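Long-range contacts in ABC transporter substrate-binding protein (Streptococcus pneumoniae, PDB 4OHN), which binds histidine and probably delivers it, or a related amino acid, to an ABC transporter for uptake into the cell: residues I20-D25 and L80-Y85; V29-A34 and G42-L47; G124-A129 and I149-E154. All coordinates share one frame; numbering follows the deposited sequence. Where two conformers were deposited one is given.

In the fold
Contacts 1 and 2 are buried neighbours, around strands 19-24 and 80-81 and the start of helix 43-53, their centres about 10 Å apart. They touch: D44 of contact 2 accepts a hydrogen bond from the backbone N of G84 in contact 1. Contact 3 is partly buried, nearer the surface, its centre about 30 Å from that of contact 1; the two reach the same mixed sheet on opposite sides of the chain's centre. Chemistry follows place. Strands 19-24 and 80-81 pair in parallel and lead to bound histidine; V29-A34 offers carbonyls to a helix start; G124-A129 and I149-E154 join through two backbone bonds and a water.

Contact 1. Residues I20-D25 and L80-Y85; sequences ITIGFD and LIWNGY. With HIS (histidine), chain B; ACT (acetate ion), chain D.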
loop_
_atom_site.group_PDB
_atom_site.type_symbol
_atom_site.label_atom_id
_atom_site.label_comp_id
_atom_site.label_asym_id
_atom_site.label_seq_id
_atom_site.Cartn_x
_atom_site.Cartn_y
_atom_site.Cartn_z
ATOM N N ILE A 20 -8.524 6.673 17.428
ATOM C CA ILE A 20 -8.215 5.367 16.881
ATOM C C ILE A 20 -6.766 5.421 16.398
ATOM O O ILE A 20 -6.323 6.473 15.908
ATOM C CB ILE A 20 -9.206 4.970 15.756
ATOM C CG1 ILE A 20 -9.024 3.502 15.407
ATOM C CG2 ILE A 20 -9.053 5.897 14.554
ATOM C CD1 ILE A 20 -10.168 2.897 14.640
ATOM N N THR A 21 -6.045 4.311 16.523
ATOM C CA THR A 21 -4.648 4.258 16.102
ATOM C C THR A 21 -4.524 3.514 14.783
ATOM O O THR A 21 -5.012 2.396 14.632
ATOM C CB THR A 21 -3.771 3.618 17.180
ATOM O OG1 THR A 21 -3.836 4.433 18.346
ATOM C CG2 THR A 21 -2.321 3.482 16.731
ATOM N N ILE A 22 -3.872 4.153 13.821
ATOM C CA ILE A 22 -3.730 3.601 12.489
ATOM C C ILE A 22 -2.255 3.434 12.147
ATOM O O ILE A 22 -1.479 4.379 12.229
ATOM C CB ILE A 22 -4.434 4.486 11.451
ATOM C CG1 ILE A 22 -5.914 4.669 11.844
ATOM C CG2 ILE A 22 -4.302 3.878 10.064
ATOM C CD1 ILE A 22 -6.743 5.392 10.790
ATOM N N GLY A 23 -1.901 2.221 11.757
ATOM C CA GLY A 23 -0.539 1.904 11.397
ATOM C C GLY A 23 -0.299 2.010 9.901
ATOM O O GLY A 23 -1.166 1.735 9.085
ATOM N N PHE A 24 0.927 2.400 9.561
ATOM C CA PHE A 24 1.328 2.654 8.177
ATOM C C PHE A 24 2.832 2.607 8.022
ATOM O O PHE A 24 3.570 2.908 8.937
ATOM C CB PHE A 24 0.753 3.990 7.653
ATOM C CG PHE A 24 1.379 5.229 8.259
ATOM C CD1 PHE A 24 1.263 5.509 9.613
ATOM C CD2 PHE A 24 2.085 6.102 7.466
ATOM C CE1 PHE A 24 1.864 6.645 10.152
ATOM C CE2 PHE A 24 2.690 7.227 8.012
ATOM C CZ PHE A 24 2.578 7.484 9.344
ATOM N N ASP A 25 3.263 2.230 6.825
ATOM C CA ASP A 25 4.648 2.343 6.374
ATOM C C ASP A 25 4.824 3.806 5.958
ATOM O O ASP A 25 4.244 4.240 4.960
ATOM C CB ASP A 25 4.825 1.389 5.174
ATOM C CG ASP A 25 6.132 1.559 4.391
ATOM O OD1 ASP A 25 6.960 2.482 4.665
ATOM O OD2 ASP A 25 6.308 0.758 3.433
ATOM N N LEU A 80 -5.958 -0.321 13.016
ATOM C CA LEU A 80 -6.177 -0.477 11.589
ATOM C C LEU A 80 -4.862 -0.436 10.879
ATOM O O LEU A 80 -3.916 0.200 11.346
ATOM C CB LEU A 80 -7.022 0.669 11.043
ATOM C CG LEU A 80 -8.469 0.775 11.525
ATOM C CD1 LEU A 80 -9.063 2.061 11.033
ATOM C CD2 LEU A 80 -9.287 -0.407 11.022
ATOM N N ILE A 81 -4.796 -1.141 9.765
ATOM C CA ILE A 81 -3.724 -0.999 8.785
ATOM C C ILE A 81 -4.333 -0.247 7.593
ATOM O O ILE A 81 -5.274 -0.728 6.961
ATOM C CB ILE A 81 -3.160 -2.349 8.327
ATOM C CG1 ILE A 81 -2.648 -3.172 9.519
ATOM C CG2 ILE A 81 -2.066 -2.144 7.278
ATOM C CD1 ILE A 81 -2.331 -4.615 9.186
ATOM N N TRP A 82 -3.805 0.932 7.296
ATOM C CA TRP A 82 -4.408 1.795 6.265
ATOM C C TRP A 82 -3.265 2.552 5.611
ATOM O O TRP A 82 -2.755 3.531 6.178
ATOM C CB TRP A 82 -5.434 2.755 6.900
ATOM C CG TRP A 82 -6.349 3.432 5.921
ATOM C CD1 TRP A 82 -6.100 3.695 4.606
ATOM C CD2 TRP A 82 -7.641 3.958 6.205
ATOM N NE1 TRP A 82 -7.190 4.334 4.046
ATOM C CE2 TRP A 82 -8.137 4.514 5.022
ATOM C CE3 TRP A 82 -8.451 3.976 7.352
ATOM C CZ2 TRP A 82 -9.407 5.068 4.949
ATOM C CZ3 TRP A 82 -9.716 4.539 7.268
ATOM C CH2 TRP A 82 -10.170 5.068 6.083
ATOM N N ASN A 83 -2.827 2.058 4.454
ATOM C CA ASN A 83 -1.597 2.518 3.804
ATOM C C ASN A 83 -1.401 1.769 2.505
ATOM O O ASN A 83 -0.452 1.009 2.334
ATOM C CB ASN A 83 -0.406 2.246 4.741
ATOM C CG ASN A 83 0.919 2.786 4.247
ATOM O OD1 ASN A 83 1.870 2.014 4.082
ATOM N ND2 ASN A 83 1.018 4.096 4.061
ATOM N N GLY A 84 -2.289 1.966 1.551
ATOM C CA GLY A 84 -2.225 1.173 0.335
ATOM C C GLY A 84 -2.146 -0.313 0.635
ATOM O O GLY A 84 -1.331 -1.033 0.037
ATOM N N TYR A 85 -3.008 -0.763 1.544
ATOM C CA TYR A 85 -2.960 -2.137 2.020
ATOM C C TYR A 85 -3.766 -3.024 1.065
ATOM O O TYR A 85 -5.002 -2.939 1.000
ATOM C CB TYR A 85 -3.490 -2.198 3.447
ATOM C CG TYR A 85 -3.358 -3.508 4.195
ATOM C CD1 TYR A 85 -2.219 -4.299 4.115
ATOM C CD2 TYR A 85 -4.356 -3.918 5.054
ATOM C CE1 TYR A 85 -2.100 -5.469 4.854
ATOM C CE2 TYR A 85 -4.246 -5.078 5.788
ATOM C CZ TYR A 85 -3.123 -5.852 5.683
ATOM O OH TYR A 85 -3.063 -6.995 6.421
HETATM N N HIS B . 0.372 -2.762 -1.391
HETATM C CA HIS B . 1.491 -3.503 -0.760
HETATM C C HIS B . 1.023 -4.227 0.483
HETATM O O HIS B . -0.164 -4.094 0.858
HETATM C CB HIS B . 2.727 -2.607 -0.509
HETATM C CG HIS B . 2.671 -1.674 0.665
HETATM N ND1 HIS B . 3.803 -1.407 1.418
HETATM C CD2 HIS B . 1.696 -0.875 1.165
HETATM C CE1 HIS B . 3.514 -0.514 2.343
HETATM N NE2 HIS B . 2.243 -0.168 2.209
HETATM O OXT HIS B . 1.858 -4.946 1.072
HETATM C C ACT D . -0.801 -9.550 6.808
HETATM O O ACT D . -0.804 -8.428 6.285
HETATM O OXT ACT D . 0.199 -10.251 6.550
HETATM C CH3 ACT D . -1.933 -10.010 7.678
#
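Backbone bonds pair strand 19-24 in parallel with the short strand 80-81: G23 N gives a nearly straight bond to L80 O (2.9 Å, 171° at the hydrogen), and W82 N reaches G23 O at 3.3 Å. The L80 N to T21 O bond is weak. On the apolar side, I22 and L80 lie side by side pointing the same way, while the I20 side chain crosses that of L80 at about a right angle, CD1 to CD1 3.9 Å. I22 CG2 presses on W82 CB at 3.5 Å. Strand 19-24 lies between 58-63 and 80-81, both parallel to it, in the mixed sheet of a periplasmic-type binding protein fold, with the histidine pocket at the strand ends. N83, its CG anti to the backbone N (chi1 -175°), lays CB against F24 CB and offers OD1 both to histidine NE2 (2.9 Å) and, weakly, to D25 N. Its ND2, at the F24 ring edge, gives weak bonds to D25 O and G32 O. G84 O takes the ligand's amino N at 2.8 Å. D25 OD2 comes within 3.3 Å of ligand CE1, the carboxylate held by T27 OG1 at OD1 and by Q130 NE2 at OD2.

Contact 2. Residues V29-A34 and G42-L47; sequences VPMGFA and GFDIDL
M31 and D44 meet obliquely: the methionine chain folds back through chi2 (-51°) and chi3 (-72°), bringing both its ends against one carboxylate. M31 CB lies 3.4 Å from D44 OD2, and M31 CE sits about equally far from D44 OD1 and OD2, at 3.5 Å from each. The same methyl also touches F43 CD2 at 3.7 Å, approaching that ring obliquely, so it meets both of the helix's first two side chains. The carboxylate itself is turned to polar partners: OD2 accepts from the backbone N of G84, and OD1 has weak bonds from W82 NE1 and Y101 OH. Beside these side chains, V29-A34 meets the N-terminal end of helix 43-53, with G42 as its N-cap. First-turn amides that have no acceptor within the helix are taken by carbonyls of the neighbouring segment. F43 N donates to P30 O at 2.8 Å, in the carbonyl plane, and D44 N uses a lone pair of M31 O at the same distance; I45 N adds a weak bond to M31 O. Close approach of the chains is possible because G42 has no side chain where M31 O and P30 O crowd in. I45 turns CG1 onto G32 CA at 3.9 Å, and F33 brings CE2 to G42 CA, its ring meeting that carbon obliquely while V29 CG1 covers one face.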
loop_
_atom_site.group_PDB
_atom_site.type_symbol
_atom_site.label_atom_id
_atom_site.label_comp_id
_atom_site.label_asym_id
_atom_site.label_seq_id
_atom_site.Cartn_x
_atom_site.Cartn_y
_atom_site.Cartn_z
ATOM N N VAL A 29 4.521 6.305 -0.478
ATOM C CA VAL A 29 3.900 7.355 -1.271
ATOM C C VAL A 29 2.966 6.749 -2.305
ATOM O O VAL A 29 3.170 5.627 -2.759
ATOM C CB VAL A 29 4.939 8.218 -2.025
ATOM C CG1 VAL A 29 5.859 8.945 -1.074
ATOM C CG2 VAL A 29 5.783 7.378 -3.012
ATOM N N PRO A 30 1.919 7.477 -2.705
ATOM C CA PRO A 30 1.434 8.732 -2.143
ATOM C C PRO A 30 0.378 8.487 -1.068
ATOM O O PRO A 30 -0.440 9.372 -0.818
ATOM C CB PRO A 30 0.776 9.381 -3.354
ATOM C CG PRO A 30 0.149 8.232 -4.054
ATOM C CD PRO A 30 1.068 7.033 -3.822
ATOM N N MET A 31 0.385 7.315 -0.437
ATOM C CA MET A 31 -0.723 6.936 0.443
ATOM C C MET A 31 -0.555 7.488 1.847
ATOM O O MET A 31 -1.498 8.045 2.423
ATOM C CB MET A 31 -0.856 5.411 0.471
ATOM C CG MET A 31 -0.945 4.747 -0.926
ATOM S SD MET A 31 -2.193 5.478 -2.033
ATOM C CE MET A 31 -3.700 4.884 -1.252
ATOM N N GLY A 32 0.614 7.337 2.434
ATOM C CA GLY A 32 0.874 7.867 3.756
ATOM C C GLY A 32 2.362 7.856 3.980
ATOM O O GLY A 32 2.976 6.794 3.940
ATOM N N PHE A 33 2.936 9.033 4.168
ATOM C CA PHE A 33 4.395 9.150 4.155
ATOM C C PHE A 33 4.869 10.383 4.895
ATOM O O PHE A 33 4.131 11.381 5.022
ATOM C CB PHE A 33 4.921 9.156 2.709
ATOM C CG PHE A 33 4.456 10.332 1.889
ATOM C CD1 PHE A 33 5.229 11.476 1.775
ATOM C CD2 PHE A 33 3.241 10.309 1.214
ATOM C CE1 PHE A 33 4.805 12.546 1.009
ATOM C CE2 PHE A 33 2.812 11.376 0.455
ATOM C CZ PHE A 33 3.591 12.498 0.352
ATOM N N ALA A 34 6.093 10.323 5.401
ATOM C CA ALA A 34 6.749 11.444 6.042
ATOM C C ALA A 34 7.207 12.419 4.983
ATOM O O ALA A 34 7.952 12.064 4.045
ATOM C CB ALA A 34 7.933 10.968 6.852
ATOM N N GLY A 42 -0.710 12.261 2.672
ATOM C CA GLY A 42 -1.013 11.324 1.625
ATOM C C GLY A 42 -2.493 11.092 1.445
ATOM O O GLY A 42 -3.332 11.579 2.202
ATOM N N PHE A 43 -2.816 10.340 0.411
ATOM C CA PHE A 43 -4.196 9.991 0.112
ATOM C C PHE A 43 -4.898 9.329 1.283
ATOM O O PHE A 43 -6.021 9.706 1.640
ATOM C CB PHE A 43 -4.261 9.106 -1.143
ATOM C CG PHE A 43 -5.652 8.700 -1.527
ATOM C CD1 PHE A 43 -6.342 9.419 -2.465
ATOM C CD2 PHE A 43 -6.263 7.593 -0.956
ATOM C CE1 PHE A 43 -7.644 9.055 -2.823
ATOM C CE2 PHE A 43 -7.557 7.234 -1.300
ATOM C CZ PHE A 43 -8.226 7.953 -2.250
ATOM N N ASP A 44 -4.262 8.330 1.878
ATOM C CA ASP A 44 -4.864 7.645 3.010
ATOM C C ASP A 44 -4.903 8.511 4.253
ATOM O O ASP A 44 -5.822 8.384 5.056
ATOM C CB ASP A 44 -4.125 6.346 3.332
ATOM C CG ASP A 44 -4.433 5.226 2.352
ATOM O OD1 ASP A 44 -5.512 5.218 1.707
ATOM O OD2 ASP A 44 -3.561 4.324 2.248
ATOM N N ILE A 45 -3.904 9.367 4.455
ATOM C CA ILE A 45 -3.946 10.292 5.578
ATOM C C ILE A 45 -5.204 11.155 5.449
ATOM O O ILE A 45 -5.990 11.288 6.399
ATOM C CB ILE A 45 -2.688 11.187 5.655
ATOM C CG1 ILE A 45 -1.394 10.364 5.662
ATOM C CG2 ILE A 45 -2.765 12.079 6.886
ATOM C CD1 ILE A 45 -1.282 9.366 6.806
ATOM N N ASP A 46 -5.419 11.716 4.269
ATOM C CA ASP A 46 -6.582 12.559 4.035
ATOM C C ASP A 46 -7.895 11.769 4.127
ATOM O O ASP A 46 -8.867 12.235 4.740
ATOM C CB ASP A 46 -6.461 13.223 2.649
ATOM C CG ASP A 46 -5.383 14.312 2.593
ATOM O OD1 ASP A 46 -4.843 14.728 3.641
ATOM O OD2 ASP A 46 -5.096 14.753 1.463
ATOM N N LEU A 47 -7.918 10.588 3.534
ATOM C CA LEU A 47 -9.147 9.802 3.491
ATOM C C LEU A 47 -9.533 9.310 4.888
ATOM O O LEU A 47 -10.696 9.449 5.293
ATOM C CB LEU A 47 -9.028 8.642 2.508
ATOM C CG LEU A 47 -10.291 7.788 2.350
ATOM C CD1 LEU A 47 -11.447 8.596 1.827
ATOM C CD2 LEU A 47 -10.001 6.610 1.420
#

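Contact 3. Residues G124-A129 and I149-E154; sequences GKTLGA and IVANKE
Two backbone hydrogen bonds join G124-A129 to I149-E154: G124 N donates to I149 O at 2.9 Å, nearly straight at 169°, and A151 N donates to K125 O at 2.8 Å, arriving from above the carbonyl plane, 35° out of it. The side chains then gather round the same K125 carbonyl. V150 sets its CB 3.5 Å from K125 O, and A151 CB lies against two carbonyls, 3.4 Å from K125 O and 3.5 Å from G124 O. These are van der Waals contacts of carbon with oxygen. The segments are the lead-in to strand 127-130 and the loop before strand 155-158, which pair in parallel as part of the sheet in the second lobe of this solute-binding protein; the contact thus lies just ahead of the strand pairing, with L127 bonded through its backbone to N156. Apolar packing takes over at L127, which points its CB toward V150 and meets CG1 at 4.1 Å; the L127 side chain also touches M122, A155 and F139, the last on helix 134-141. Where the chains part, a water bridges them. It accepts from L127 N at 3.0 Å and donates to A151 O and, at 2.7 Å, to E154 O.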
loop_
_atom_site.group_PDB
_atom_site.type_symbol
_atom_site.label_atom_id
_atom_site.label_comp_id
_atom_site.label_asym_id
_atom_site.label_seq_id
_atom_site.Cartn_x
_atom_site.Cartn_y
_atom_site.Cartn_z
ATOM N N GLY A 124 17.809 -14.476 -15.514
ATOM C CA GLY A 124 19.159 -14.396 -14.982
ATOM C C GLY A 124 19.512 -13.066 -14.327
ATOM O O GLY A 124 20.645 -12.857 -13.897
ATOM N N LYS A 125 18.545 -12.151 -14.247
ATOM C CA LYS A 125 18.761 -10.816 -13.677
ATOM C C LYS A 125 18.285 -10.780 -12.216
ATOM O O LYS A 125 17.532 -11.644 -11.778
ATOM C CB LYS A 125 18.013 -9.759 -14.499
ATOM C CG LYS A 125 18.454 -9.661 -15.962
ATOM C CD LYS A 125 19.866 -9.122 -16.069
ATOM C CE LYS A 125 20.269 -8.897 -17.515
ATOM N NZ LYS A 125 21.732 -8.627 -17.593
ATOM N N THR A 126 18.747 -9.789 -11.462
ATOM C CA THR A 126 18.486 -9.674 -10.033
ATOM C C THR A 126 17.217 -8.869 -9.783
ATOM O O THR A 126 17.072 -7.732 -10.255
ATOM C CB THR A 126 19.675 -9.006 -9.324
ATOM O OG1 THR A 126 20.872 -9.716 -9.658
ATOM C CG2 THR A 126 19.473 -8.970 -7.787
ATOM N N LEU A 127 16.284 -9.473 -9.043
ATOM C CA LEU A 127 15.035 -8.832 -8.651
ATOM C C LEU A 127 15.071 -8.406 -7.206
ATOM O O LEU A 127 15.621 -9.115 -6.362
ATOM C CB LEU A 127 13.892 -9.848 -8.829
ATOM C CG LEU A 127 12.493 -9.301 -8.536
ATOM C CD1 LEU A 127 12.081 -8.328 -9.579
ATOM C CD2 LEU A 127 11.498 -10.456 -8.435
ATOM N N GLY A 128 14.489 -7.240 -6.918
ATOM C CA GLY A 128 14.214 -6.793 -5.556
ATOM C C GLY A 128 12.720 -6.690 -5.282
ATOM O O GLY A 128 11.904 -6.599 -6.187
ATOM N N ALA A 129 12.380 -6.673 -3.998
ATOM C CA ALA A 129 10.990 -6.580 -3.529
ATOM C C ALA A 129 10.981 -6.071 -2.097
ATOM O O ALA A 129 11.958 -6.199 -1.367
ATOM C CB ALA A 129 10.304 -7.954 -3.567
ATOM N N ILE A 149 12.500 -17.584 -13.407
ATOM C CA ILE A 149 13.514 -17.085 -14.324
ATOM C C ILE A 149 14.552 -16.093 -13.810
ATOM O O ILE A 149 15.595 -15.968 -14.386
ATOM C CB ILE A 149 12.858 -16.522 -15.581
ATOM C CG1 ILE A 149 11.988 -15.301 -15.261
ATOM C CG2 ILE A 149 12.041 -17.624 -16.246
ATOM C CD1 ILE A 149 11.548 -14.540 -16.490
ATOM N N VAL A 150 14.271 -15.407 -12.713
ATOM C CA VAL A 150 15.232 -14.452 -12.182
ATOM C C VAL A 150 16.415 -15.146 -11.522
ATOM O O VAL A 150 16.320 -16.295 -11.153
ATOM C CB VAL A 150 14.604 -13.455 -11.183
ATOM C CG1 VAL A 150 13.507 -12.647 -11.845
ATOM C CG2 VAL A 150 14.089 -14.148 -9.931
ATOM N N ALA A 151 17.523 -14.439 -11.390
ATOM C CA ALA A 151 18.713 -15.005 -10.765
ATOM C C ALA A 151 18.378 -15.593 -9.398
ATOM O O ALA A 151 17.684 -14.961 -8.591
ATOM C CB ALA A 151 19.779 -13.935 -10.632
ATOM N N ASN A 152 18.863 -16.809 -9.156
ATOM C CA ASN A 152 18.699 -17.519 -7.884
ATOM C C ASN A 152 17.262 -17.861 -7.469
ATOM O O ASN A 152 17.039 -18.374 -6.374
ATOM C CB ASN A 152 19.404 -16.758 -6.758
ATOM C CG ASN A 152 20.848 -16.486 -7.075
ATOM O OD1 ASN A 152 21.603 -17.401 -7.383
ATOM N ND2 ASN A 152 21.232 -15.217 -7.045
ATOM N N LYS A 153 16.300 -17.630 -8.355
ATOM C CA LYS A 153 14.898 -17.875 -8.047
ATOM C C LYS A 153 14.510 -17.223 -6.725
ATOM O O LYS A 153 13.776 -17.781 -5.917
ATOM C CB LYS A 153 14.603 -19.382 -8.015
ATOM C CG LYS A 153 14.836 -20.065 -9.344
ATOM C CD LYS A 153 14.334 -21.514 -9.309
ATOM C CE LYS A 153 14.306 -22.158 -10.686
ATOM N NZ LYS A 153 15.667 -22.374 -11.243
ATOM N N GLU A 154 14.993 -16.007 -6.531
ATOM C CA GLU A 154 14.815 -15.258 -5.291
ATOM C C GLU A 154 14.612 -13.791 -5.584
ATOM O O GLU A 154 14.900 -13.335 -6.691
ATOM C CB GLU A 154 16.090 -15.340 -4.450
ATOM C CG GLU A 154 16.327 -16.598 -3.813
ATOM C CD GLU A 154 17.723 -16.685 -3.204
ATOM O OE1 GLU A 154 18.538 -15.721 -3.301
ATOM O OE2 GLU A 154 17.970 -17.744 -2.658
HETATM O O HOH W 1 16.877 -12.241 -8.188
#